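Local structure of putative thioesterase (Novosphingobium aromaticivorans, 3CJY) at residues G93-D96 with G97-V100; A182-A185 with D186-P189. The protein probably hydrolyses acyl-CoA thioesters, as other double hotdog thioesterases do, and binds a calcium ion. All blocks are in the same frame, centred on the assembly; numbering follows the deposited sequence.

Overall arrangement
Contact 1 (93-96 with 97-100) closes the hairpin of strands 87-95 and 98-107 in the N-terminal thioesterase domain, its centre about 20 Å from the centre of the chain, and is partly open to solvent. Contact 2 (182-185 with 186-189) lies in the C-terminal domain, its centre about 4 Å from the centre of the chain and its touching residues all buried, where the chain passes from helix 178-185 to helix 188-196. The centres of contact 1 and contact 2 are about 22 Å apart, and the two share no element. Cross-strand backbone bonds and a water mark the first; off-line three-residue backbone bonds and neighbouring aromatic side chains mark the second.

Contact 1 (G93-D96 with G97-V100); sequences GTVD and GRLV
With chi1 at 176°, Val95 swings CG1 away from its backbone N and keeps CG2 beside that N, where it meets CG1 of Val100 at 3.8 Å. Arg98 runs extended through its first two torsions and then bends at chi3 (80°), which lays the guanidinium over Val95: NH1 and NH2 each come to 4.1 Å from Val95 CB. That group is held from outside the turn, NE by the hydroxyl of Ser65 and NH2 by the carbonyl of Phe66. On the face shared by Thr94 and Leu99, the methyl CG2 of Thr94 lies 4.2 Å from Leu99 CD1, and Leu99 itself packs on Leu80 of the second subunit. Between the two faces, the backbone bonds differ in shape. Val95 N reaches Arg98 O at 2.9 Å within the carbonyl plane, whereas Arg98 N meets Val95 O at 2.8 Å from well above it. Farther along, Val100 N gives Gly93 O a nearly straight bond (171°). A water joins Thr94 OG1, 2.8 Å away, to Gly97 N, which donates to it. Positive phi at Asp96 and Gly97 completes the reversal; at Gly97 a CB would collide with the preceding carbonyl, a place suited to glycine. This is a beta hairpin with a two-residue loop, Asp96-Gly97, in a type I' turn from Val95 to Arg98, linking adjacent antiparallel strands of the N-terminal hotdog domain.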
ATOM      1  N   GLY A  93     -14.780  -7.561   7.926  1.00 15.17           N
ATOM      2  CA  GLY A  93     -15.890  -6.745   8.378  1.00 15.25           C
ATOM      3  C   GLY A  93     -17.133  -7.159   7.632  1.00 15.24           C
ATOM      4  O   GLY A  93     -17.130  -7.362   6.402  1.00 15.60           O
ATOM      5  N   THR A  94     -18.192  -7.362   8.396  1.00 15.19           N
ATOM      6  CA  THR A  94     -19.482  -7.779   7.852  1.00 16.04           C
ATOM      7  C   THR A  94     -20.602  -7.055   8.548  1.00 16.58           C
ATOM      8  O   THR A  94     -20.509  -6.723   9.728  1.00 18.07           O
ATOM      9  CB  THR A  94     -19.754  -9.313   8.047  1.00 15.78           C
ATOM     10  OG1 THR A  94     -19.573  -9.634   9.424  1.00 16.19           O
ATOM     11  CG2 THR A  94     -18.826 -10.147   7.247  1.00 18.63           C
ATOM     12  N   VAL A  95     -21.671  -6.848   7.791  1.00 16.77           N
ATOM     13  CA  VAL A  95     -22.885  -6.268   8.300  1.00 17.88           C
ATOM     14  C   VAL A  95     -24.008  -7.236   7.928  1.00 19.90           C
ATOM     15  O   VAL A  95     -24.259  -7.497   6.754  1.00 19.18           O
ATOM     16  CB  VAL A  95     -23.201  -4.920   7.661  1.00 18.25           C
ATOM     17  CG1 VAL A  95     -24.536  -4.396   8.161  1.00 15.58           C
ATOM     18  CG2 VAL A  95     -22.065  -3.926   7.925  1.00 16.75           C
ATOM     19  N   ASP A  96     -24.656  -7.782   8.934  1.00 22.95           N
ATOM     20  CA  ASP A  96     -25.743  -8.686   8.672  1.00 25.21           C
ATOM     21  C   ASP A  96     -25.252  -9.838   7.808  1.00 25.08           C
ATOM     22  O   ASP A  96     -25.978 -10.341   6.955  1.00 26.02           O
ATOM     23  CB  ASP A  96     -26.872  -7.953   7.950  1.00 26.58           C
ATOM     24  CG  ASP A  96     -27.578  -6.940   8.835  1.00 30.99           C
ATOM     25  OD1 ASP A  96     -27.476  -7.064  10.076  1.00 37.22           O
ATOM     26  OD2 ASP A  96     -28.257  -6.033   8.282  1.00 37.56           O
ATOM     27  N   GLY A  97     -24.000 -10.216   8.015  1.00 24.84           N
ATOM     28  CA  GLY A  97     -23.425 -11.344   7.311  1.00 24.58           C
ATOM     29  C   GLY A  97     -22.837 -10.970   5.962  1.00 24.88           C
ATOM     30  O   GLY A  97     -22.129 -11.766   5.367  1.00 26.56           O
ATOM     31  N   ARG A  98     -23.133  -9.764   5.486  1.00 23.46           N
ATOM     32  CA  ARG A  98     -22.622  -9.273   4.197  1.00 22.33           C
ATOM     33  C   ARG A  98     -21.208  -8.740   4.351  1.00 20.93           C
ATOM     34  O   ARG A  98     -20.953  -7.946   5.230  1.00 18.92           O
ATOM     35  CB  ARG A  98     -23.508  -8.131   3.648  1.00 23.58           C
ATOM     36  CG  ARG A  98     -23.006  -7.533   2.299  1.00 27.70           C
ATOM     37  CD  ARG A  98     -23.852  -6.344   1.741  1.00 31.53           C
ATOM     38  NE  ARG A  98     -23.591  -5.028   2.351  1.00 35.68           N
ATOM     39  CZ  ARG A  98     -24.215  -4.578   3.435  1.00 36.96           C
ATOM     40  NH1 ARG A  98     -25.112  -5.349   4.041  1.00 38.70           N
ATOM     41  NH2 ARG A  98     -23.939  -3.382   3.927  1.00 35.80           N
ATOM     42  N   LEU A  99     -20.301  -9.172   3.484  1.00 19.98           N
ATOM     43  CA  LEU A  99     -18.914  -8.673   3.533  1.00 19.32           C
ATOM     44  C   LEU A  99     -18.815  -7.228   3.066  1.00 18.77           C
ATOM     45  O   LEU A  99     -19.223  -6.878   1.952  1.00 19.97           O
ATOM     46  CB  LEU A  99     -17.998  -9.526   2.660  1.00 19.40           C
ATOM     47  CG  LEU A  99     -16.502  -9.324   2.792  1.00 20.13           C
ATOM     48  CD1 LEU A  99     -16.014  -9.701   4.204  1.00 17.58           C
ATOM     49  CD2 LEU A  99     -15.784 -10.131   1.739  1.00 21.04           C
ATOM     50  N   VAL A 100     -18.258  -6.393   3.928  1.00 17.28           N
ATOM     51  CA  VAL A 100     -18.059  -4.974   3.613  1.00 16.22           C
ATOM     52  C   VAL A 100     -16.574  -4.637   3.423  1.00 15.48           C
ATOM     53  O   VAL A 100     -16.213  -3.725   2.688  1.00 16.95           O
ATOM     54  CB  VAL A 100     -18.764  -4.033   4.615  1.00 16.20           C
ATOM     55  CG1 VAL A 100     -20.275  -4.237   4.538  1.00 17.15           C
ATOM     56  CG2 VAL A 100     -18.260  -4.208   6.029  1.00 15.81           C
TER
HETATM   57  O   HOH W   1     -22.202  -9.822  10.352  1.00 30.13           O

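Contact 2 (A182-A185 with D186-P189); sequences AMFA and DFLP
The junction between two helices of the C-terminal hotdog domain is where this contact belongs: the chain passes from helix 178-185 through Asp186 and Phe187 to helix 188-196. Across it the side chains of Phe184 and Phe187 run alongside each other in the same direction. They touch through Phe184 CD1 and Phe187 CE1, 4.1 Å apart, with the Phe187 atom near the plane of the Phe184 ring and at its edge. Phe187 also turns its own edge to a backbone acceptor, since Met183 O sits in the plane of its ring, 3.5 Å from Phe187 CD1. Both aromatics lean on Leu168 of strand 163-170.

The backbone spacing shortens here. Asp186 N donates to Met183 O at 3.1 Å, three residues back, and makes a weak bond of 3.5 Å to Ala182 O, the acceptor of a regular alpha-helix. Phe187 N follows with a 3.3 Å bond to Phe184 O. In both three-residue bonds the donor stands above the carbonyl plane (63° out of it).

At Asp186, chi1 of -163° turns the carboxylate outward to partners beyond the segment. OD1 accepts from Asn207 and Gln253, while OD2 takes a weak bond from the backbone N of Gly38.

The two three-residue bonds are thus off-line, and one donor, Asp186 N, is divided between two acceptors. Two amides on OD1 and a weak backbone bond on OD2 probably fix the rotation of the carboxylate, and they tie the turn to strand 203-211, strand 247-256 and helix 37-52.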
ATOM      1  N   ALA A 182      -4.636   5.932  11.037  1.00 14.17           N
ATOM      2  CA  ALA A 182      -5.420   5.270  10.022  1.00 14.71           C
ATOM      3  C   ALA A 182      -6.506   6.235   9.528  1.00 14.57           C
ATOM      4  O   ALA A 182      -6.799   6.310   8.357  1.00 13.97           O
ATOM      5  CB  ALA A 182      -6.057   3.971  10.568  1.00 13.11           C
HETATM    6  N   MSE A 183      -7.102   6.979  10.451  1.00 13.03           N
HETATM    7  CA  MSE A 183      -8.190   7.883  10.085  1.00 14.21           C
HETATM    8  C   MSE A 183      -7.630   9.045   9.234  1.00 13.34           C
HETATM    9  O   MSE A 183      -8.192   9.410   8.209  1.00 13.45           O
HETATM   10  CB  MSE A 183      -8.953   8.317  11.339  1.00 14.85           C
HETATM   11  CG  MSE A 183      -9.950   7.221  11.701  1.00 16.13           C
HETATM   12 SE   MSE A 183     -10.995   7.526  13.330  0.75 16.59          SE
HETATM   13  CE  MSE A 183      -9.727   7.123  14.428  1.00 13.77           C
ATOM     14  N   PHE A 184      -6.514   9.633   9.671  1.00 13.31           N
ATOM     15  CA  PHE A 184      -5.933  10.756   8.955  1.00 13.65           C
ATOM     16  C   PHE A 184      -5.385  10.386   7.573  1.00 13.87           C
ATOM     17  O   PHE A 184      -5.355  11.207   6.639  1.00 14.64           O
ATOM     18  CB  PHE A 184      -4.841  11.432   9.794  1.00 13.61           C
ATOM     19  CG  PHE A 184      -5.363  12.178  11.005  1.00 13.07           C
ATOM     20  CD1 PHE A 184      -6.688  12.610  11.070  1.00 13.59           C
ATOM     21  CD2 PHE A 184      -4.488  12.593  11.999  1.00 15.36           C
ATOM     22  CE1 PHE A 184      -7.123  13.428  12.144  1.00 15.98           C
ATOM     23  CE2 PHE A 184      -4.934  13.364  13.093  1.00 14.65           C
ATOM     24  CZ  PHE A 184      -6.267  13.746  13.155  1.00 16.33           C
ATOM     25  N   ALA A 185      -4.923   9.134   7.447  1.00 12.81           N
ATOM     26  CA  ALA A 185      -4.437   8.595   6.180  1.00 13.46           C
ATOM     27  C   ALA A 185      -5.557   8.598   5.126  1.00 15.34           C
ATOM     28  O   ALA A 185      -5.312   8.740   3.946  1.00 17.23           O
ATOM     29  CB  ALA A 185      -3.880   7.120   6.341  1.00 13.56           C
ATOM     30  N   ASP A 186      -6.802   8.431   5.583  1.00 14.76           N
ATOM     31  CA  ASP A 186      -7.954   8.394   4.663  1.00 14.03           C
ATOM     32  C   ASP A 186      -8.542   9.769   4.325  1.00 14.06           C
ATOM     33  O   ASP A 186      -9.709   9.889   3.929  1.00 13.66           O
ATOM     34  CB  ASP A 186      -9.008   7.438   5.162  1.00 13.09           C
ATOM     35  CG  ASP A 186     -10.023   7.036   4.067  1.00 16.00           C
ATOM     36  OD1 ASP A 186      -9.617   6.801   2.922  1.00 15.69           O
ATOM     37  OD2 ASP A 186     -11.236   6.967   4.369  1.00 16.46           O
ATOM     38  N   PHE A 187      -7.705  10.794   4.415  1.00 13.31           N
ATOM     39  CA  PHE A 187      -8.042  12.109   3.907  1.00 13.63           C
ATOM     40  C   PHE A 187      -7.637  12.268   2.409  1.00 14.07           C
ATOM     41  O   PHE A 187      -7.864  13.292   1.783  1.00 14.61           O
ATOM     42  CB  PHE A 187      -7.403  13.203   4.758  1.00 14.40           C
ATOM     43  CG  PHE A 187      -8.228  13.618   5.944  1.00 13.89           C
ATOM     44  CD1 PHE A 187      -8.558  12.703   6.936  1.00 15.52           C
ATOM     45  CD2 PHE A 187      -8.636  14.949   6.078  1.00 15.02           C
ATOM     46  CE1 PHE A 187      -9.314  13.059   8.015  1.00 15.02           C
ATOM     47  CE2 PHE A 187      -9.383  15.336   7.186  1.00 15.78           C
ATOM     48  CZ  PHE A 187      -9.709  14.382   8.159  1.00 14.47           C
ATOM     49  N   LEU A 188      -7.128  11.197   1.814  1.00 13.53           N
ATOM     50  CA  LEU A 188      -6.711  11.265   0.402  1.00 12.59           C
ATOM     51  C   LEU A 188      -7.862  11.597  -0.540  1.00 14.12           C
ATOM     52  O   LEU A 188      -7.619  12.196  -1.561  1.00 13.95           O
ATOM     53  CB  LEU A 188      -5.949  10.015  -0.065  1.00 13.02           C
ATOM     54  CG  LEU A 188      -4.467  10.043   0.246  1.00 11.33           C
ATOM     55  CD1 LEU A 188      -3.830   8.679   0.113  1.00 14.86           C
ATOM     56  CD2 LEU A 188      -3.759  11.085  -0.648  1.00 12.75           C
ATOM     57  N   PRO A 189      -9.102  11.136  -0.249  1.00 13.50           N
ATOM     58  CA  PRO A 189     -10.171  11.587  -1.182  1.00 14.43           C
ATOM     59  C   PRO A 189     -10.290  13.124  -1.305  1.00 14.39           C
ATOM     60  O   PRO A 189     -10.602  13.660  -2.360  1.00 14.85           O
ATOM     61  CB  PRO A 189     -11.418  10.890  -0.626  1.00 13.87           C
ATOM     62  CG  PRO A 189     -10.874   9.669   0.069  1.00 14.92           C
ATOM     63  CD  PRO A 189      -9.590  10.091   0.685  1.00 14.13           C
TER